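Local coordinates for thermosome subunit (Methanococcoides burtonii, PDB 3AQ1), which probably binds and hydrolyses ATP to help unfolded polypeptides fold, as a group II chaperonin of the TCP-1 family, at residues A[110-115]-A[123-128]. Numbering follows the deposited sequence.
Sequences TAITGK and KLSALT
Leu-124, the first residue of helical segment 123-128 to meet segment 110-115, packs against Ile-112 through purely apolar atoms. CD1 of Ile-112 lies 3.8 Å from Leu-124 CD2 and at similar range from CB and CG of the same leucine, while Ile-112 CG2 is 4.1 Å from that CD2, so both branches of the isoleucine meet one leucine methyl. The extended far end of Ile-112 (chi2 -179°) carries CD1 out to the helix. One residue on, Ser-125 flanks the same methyl: its OG stands 3.8 Å from Ile-112 CD1, a van der Waals contact with a methyl; the hydroxyl itself is hydrogen-bonded to Lys-121 O, one turn back in the helix. Thr-128 OG1 donates to Leu-124 O at 2.9 Å, with a C=O...OG1 angle of 146°, and Thr-128 N reaches that oxygen from the opposite face of the carbonyl plane; two donors thus grip one acceptor. Both hydroxyls bond the carbonyl four residues earlier, the usual arrangement for serine and threonine within a helix. This small buried contact (130 Å² over both sides) packs the loop that follows helix 101-109 against the helix 121-132 it leads into. Helix 332-355 adjoins it, Ala-341 touching Leu-124 and Leu-342 touching Thr-128, while Ile-105 of helix 101-109 packs on Ser-125.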
ATOM      1  N   THR A 110      -3.484   7.911 -10.805  1.00 51.96           N
ATOM      2  CA  THR A 110      -2.060   8.024 -11.092  1.00 44.96           C
ATOM      3  C   THR A 110      -1.341   6.674 -11.139  1.00 47.92           C
ATOM      4  O   THR A 110      -0.276   6.555 -11.756  1.00 56.38           O
ATOM      5  CB  THR A 110      -1.329   8.934 -10.077  1.00 49.84           C
ATOM      6  OG1 THR A 110      -1.185   8.258  -8.816  1.00 44.60           O
ATOM      7  CG2 THR A 110      -2.068  10.256  -9.892  1.00 46.07           C
ATOM      8  N   ALA A 111      -1.902   5.660 -10.491  1.00 42.14           N
ATOM      9  CA  ALA A 111      -1.245   4.345 -10.435  1.00 49.98           C
ATOM     10  C   ALA A 111      -1.665   3.418 -11.581  1.00 51.29           C
ATOM     11  O   ALA A 111      -1.163   2.299 -11.720  1.00 59.73           O
ATOM     12  CB  ALA A 111      -1.470   3.671  -9.071  1.00 35.15           C
ATOM     13  N   ILE A 112      -2.560   3.919 -12.417  1.00 38.28           N
ATOM     14  CA  ILE A 112      -3.214   3.118 -13.430  1.00 52.23           C
ATOM     15  C   ILE A 112      -2.903   3.694 -14.802  1.00 60.42           C
ATOM     16  O   ILE A 112      -3.599   4.589 -15.287  1.00 61.93           O
ATOM     17  CB  ILE A 112      -4.755   3.120 -13.199  1.00 48.95           C
ATOM     18  CG1 ILE A 112      -5.087   2.752 -11.744  1.00 43.03           C
ATOM     19  CG2 ILE A 112      -5.467   2.217 -14.203  1.00 42.81           C
ATOM     20  CD1 ILE A 112      -6.581   2.713 -11.446  1.00 44.49           C
ATOM     21  N   THR A 113      -1.857   3.177 -15.433  1.00 72.07           N
ATOM     22  CA  THR A 113      -1.384   3.763 -16.684  1.00 81.74           C
ATOM     23  C   THR A 113      -0.682   2.754 -17.591  1.00 87.47           C
ATOM     24  O   THR A 113      -0.443   1.610 -17.207  1.00 86.62           O
ATOM     25  CB  THR A 113      -0.453   4.959 -16.409  1.00 81.11           C
ATOM     26  OG1 THR A 113       0.361   4.672 -15.261  1.00 75.81           O
ATOM     27  CG2 THR A 113      -1.268   6.227 -16.146  1.00 77.31           C
ATOM     28  N   GLY A 114      -0.360   3.183 -18.804  1.00 92.95           N
ATOM     29  CA  GLY A 114       0.282   2.305 -19.760  1.00105.15           C
ATOM     30  C   GLY A 114      -0.646   1.859 -20.873  1.00115.21           C
ATOM     31  O   GLY A 114      -1.706   2.448 -21.101  1.00114.31           O
ATOM     32  N   LYS A 115      -0.237   0.811 -21.578  1.00120.28           N
ATOM     33  CA  LYS A 115      -1.010   0.302 -22.700  1.00118.71           C
ATOM     34  C   LYS A 115      -2.407  -0.068 -22.238  1.00105.11           C
ATOM     35  O   LYS A 115      -2.567  -0.783 -21.254  1.00100.03           O
ATOM     36  CB  LYS A 115      -0.310  -0.908 -23.327  1.00123.73           C
ATOM     37  CG  LYS A 115       1.044  -0.575 -23.937  1.00125.77           C
ATOM     38  CD  LYS A 115       1.944  -1.793 -24.036  1.00129.23           C
ATOM     39  CE  LYS A 115       3.344  -1.385 -24.472  1.00131.85           C
ATOM     40  NZ  LYS A 115       4.312  -2.514 -24.425  1.00134.41           N
ATOM     41  N   LYS A 123     -13.127   3.486 -14.289  1.00 49.20           N
ATOM     42  CA  LYS A 123     -13.801   2.431 -13.531  1.00 43.29           C
ATOM     43  C   LYS A 123     -12.906   1.751 -12.501  1.00 50.32           C
ATOM     44  O   LYS A 123     -13.359   1.424 -11.406  1.00 49.64           O
ATOM     45  CB  LYS A 123     -14.420   1.377 -14.461  1.00 37.62           C
ATOM     46  CG  LYS A 123     -15.682   1.827 -15.208  1.00 41.78           C
ATOM     47  CD  LYS A 123     -15.989   0.878 -16.373  1.00 55.03           C
ATOM     48  CE  LYS A 123     -17.128   1.363 -17.275  1.00 58.51           C
ATOM     49  NZ  LYS A 123     -17.244   0.508 -18.500  1.00 56.68           N
ATOM     50  N   LEU A 124     -11.643   1.527 -12.839  1.00 48.38           N
ATOM     51  CA  LEU A 124     -10.738   0.922 -11.873  1.00 46.74           C
ATOM     52  C   LEU A 124     -10.437   1.882 -10.713  1.00 47.59           C
ATOM     53  O   LEU A 124     -10.188   1.459  -9.586  1.00 50.82           O
ATOM     54  CB  LEU A 124      -9.450   0.455 -12.538  1.00 38.65           C
ATOM     55  CG  LEU A 124      -8.678  -0.540 -11.681  1.00 37.86           C
ATOM     56  CD1 LEU A 124      -9.508  -1.813 -11.459  1.00 31.66           C
ATOM     57  CD2 LEU A 124      -7.355  -0.862 -12.314  1.00 35.85           C
ATOM     58  N   SER A 125     -10.480   3.176 -10.990  1.00 38.69           N
ATOM     59  CA  SER A 125     -10.258   4.177  -9.957  1.00 47.94           C
ATOM     60  C   SER A 125     -11.397   4.172  -8.939  1.00 47.48           C
ATOM     61  O   SER A 125     -11.178   4.198  -7.729  1.00 47.04           O
ATOM     62  CB  SER A 125     -10.119   5.564 -10.589  1.00 49.62           C
ATOM     63  OG  SER A 125      -8.949   5.630 -11.371  1.00 49.70           O
ATOM     64  N   ALA A 126     -12.616   4.146  -9.459  1.00 37.39           N
ATOM     65  CA  ALA A 126     -13.810   4.043  -8.647  1.00 42.90           C
ATOM     66  C   ALA A 126     -13.757   2.809  -7.756  1.00 38.35           C
ATOM     67  O   ALA A 126     -14.086   2.858  -6.577  1.00 44.01           O
ATOM     68  CB  ALA A 126     -15.031   3.992  -9.536  1.00 21.22           C
ATOM     69  N   LEU A 127     -13.343   1.698  -8.339  1.00 42.63           N
ATOM     70  CA  LEU A 127     -13.299   0.443  -7.622  1.00 44.69           C
ATOM     71  C   LEU A 127     -12.253   0.529  -6.514  1.00 42.34           C
ATOM     72  O   LEU A 127     -12.522   0.136  -5.380  1.00 39.03           O
ATOM     73  CB  LEU A 127     -13.000  -0.703  -8.594  1.00 34.16           C
ATOM     74  CG  LEU A 127     -12.975  -2.114  -8.040  1.00 36.26           C
ATOM     75  CD1 LEU A 127     -14.208  -2.317  -7.195  1.00 34.65           C
ATOM     76  CD2 LEU A 127     -12.920  -3.109  -9.178  1.00 40.50           C
ATOM     77  N   THR A 128     -11.071   1.052  -6.840  1.00 33.03           N
ATOM     78  CA  THR A 128     -10.030   1.258  -5.840  1.00 38.07           C
ATOM     79  C   THR A 128     -10.523   2.053  -4.630  1.00 45.87           C
ATOM     80  O   THR A 128     -10.296   1.669  -3.485  1.00 48.00           O
ATOM     81  CB  THR A 128      -8.852   2.038  -6.399  1.00 34.57           C
ATOM     82  OG1 THR A 128      -8.264   1.314  -7.480  1.00 45.67           O
ATOM     83  CG2 THR A 128      -7.827   2.220  -5.313  1.00 30.16           C
TER